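Local coordinates for extracellular solute-binding protein family 5 (Brucella melitensis, PDB 4ONY), which probably binds peptides or related solutes in the periplasm and hands them to an ABC transporter for uptake, at residues V191-K194 with H195-N198. Sequence-based numbering, arbitrary orientation.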
loop_
_atom_site.group_PDB
_atom_site.type_symbol
_atom_site.label_atom_id
_atom_site.label_comp_id
_atom_site.label_asym_id
_atom_site.label_seq_id
_atom_site.Cartn_x
_atom_site.Cartn_y
_atom_site.Cartn_z
ATOM N N VAL A 191 0.904 -12.485 18.500
ATOM C CA VAL A 191 1.129 -13.160 19.741
ATOM C C VAL A 191 1.461 -14.613 19.392
ATOM O O VAL A 191 0.728 -15.270 18.648
ATOM C CB VAL A 191 -0.083 -13.046 20.709
ATOM C CG1 VAL A 191 0.247 -13.694 22.045
ATOM C CG2 VAL A 191 -0.439 -11.597 20.935
ATOM N N LEU A 192 2.564 -15.089 19.975
ATOM C CA LEU A 192 3.149 -16.410 19.772
ATOM C C LEU A 192 2.958 -17.316 21.003
ATOM O O LEU A 192 2.945 -16.837 22.139
ATOM C CB LEU A 192 4.658 -16.291 19.537
ATOM C CG LEU A 192 5.077 -15.389 18.383
ATOM C CD1 LEU A 192 6.580 -15.371 18.176
ATOM C CD2 LEU A 192 4.403 -15.810 17.064
ATOM N N PRO A 193 2.812 -18.628 20.785
ATOM C CA PRO A 193 2.594 -19.594 21.872
ATOM C C PRO A 193 3.876 -20.110 22.532
ATOM O O PRO A 193 4.576 -20.949 21.939
ATOM C CB PRO A 193 1.892 -20.750 21.166
ATOM C CG PRO A 193 2.392 -20.696 19.769
ATOM C CD PRO A 193 2.656 -19.247 19.469
ATOM N N LYS A 194 4.169 -19.636 23.747
ATOM C CA LYS A 194 5.341 -20.081 24.492
ATOM C C LYS A 194 5.385 -21.591 24.598
ATOM O O LYS A 194 6.449 -22.185 24.390
ATOM C CB LYS A 194 5.330 -19.526 25.904
ATOM C CG LYS A 194 6.619 -19.789 26.667
ATOM C CD LYS A 194 6.589 -19.117 28.022
ATOM C CE LYS A 194 7.906 -19.279 28.739
ATOM N NZ LYS A 194 7.800 -18.657 30.095
ATOM N N HIS A 195 4.242 -22.213 24.880
ATOM C CA HIS A 195 4.222 -23.653 25.129
ATOM C C HIS A 195 4.506 -24.461 23.881
ATOM O O HIS A 195 4.929 -25.585 24.003
ATOM C CB HIS A 195 2.883 -24.122 25.683
ATOM C CG HIS A 195 1.803 -24.201 24.643
ATOM N ND1 HIS A 195 1.104 -23.090 24.220
ATOM C CD2 HIS A 195 1.305 -25.252 23.947
ATOM C CE1 HIS A 195 0.228 -23.461 23.300
ATOM N NE2 HIS A 195 0.316 -24.769 23.136
ATOM N N ALA A 196 4.296 -23.909 22.706
ATOM C CA ALA A 196 4.418 -24.683 21.478
ATOM C C ALA A 196 5.673 -24.410 20.661
ATOM O O ALA A 196 5.799 -24.964 19.576
ATOM C CB ALA A 196 3.209 -24.427 20.597
ATOM N N ILE A 197 6.533 -23.492 21.092
ATOM C CA ILE A 197 7.684 -23.111 20.295
ATOM C C ILE A 197 8.959 -23.636 20.976
ATOM O O ILE A 197 9.184 -23.407 22.152
ATOM C CB ILE A 197 7.730 -21.590 20.100
ATOM C CG1 ILE A 197 6.737 -21.195 19.026
ATOM C CG2 ILE A 197 9.114 -21.126 19.672
ATOM C CD1 ILE A 197 6.393 -19.729 19.000
ATOM N N ASN A 198 9.783 -24.312 20.210
ATOM C CA ASN A 198 11.146 -24.685 20.656
ATOM C C ASN A 198 12.021 -23.509 20.336
ATOM O O ASN A 198 12.297 -23.230 19.185
ATOM C CB ASN A 198 11.672 -25.929 19.923
ATOM C CG ASN A 198 13.099 -26.314 20.328
ATOM O OD1 ASN A 198 13.946 -25.488 20.660
ATOM N ND2 ASN A 198 13.362 -27.602 20.303
HETATM O O HOH W 1 9.056 -21.584 24.001
#
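The imidazole of His195 meets Pro193 obliquely, its CE1 3.8 Å from Pro193 CB, while the methyl of Ala196 lies above one ring face, displaced toward the rim. These residues belong to a type I beta turn, Pro193 to Ala196, in the loop between helix 181-187 and strand 216-222. The turn closes through Ala196 N to Pro193 O at 3.1 Å; the hydrogen bond is bent (N-H...O 147°), with the donor above the carbonyl plane rather than on a lone pair. With chi1 at 76°, His195 CG sits between its own backbone N and carbonyl carbon, which keeps the ring beside the turn, where it also meets Trp125 and hydrogen-bonds through NE2 to Asp127.

On the proline ring, Ala196 CB packs against CG at 3.9 Å. Ile197 runs across Pro193 at about a right angle: its CG1 lies anti to the carbonyl carbon (chi1 -78°), and the extended chain beyond it brings CD1 to 3.8 Å from Pro193 CD. The same methyl reaches Leu192 CB at 3.9 Å, so the apolar residues on both sides of the turn share one patch. Leu192 continues that patch against Ile142 and Leu143 of helix 133-146.

The chain of Lys194, at the second position of the turn, is fully extended, and its NZ forms a salt bridge with Asp134; its backbone N hydrogen-bonds to Asp135 OD1. A water links the turn to the residue after it, donating to Lys194 O at 2.7 Å and to Ile197 O at 2.6 Å.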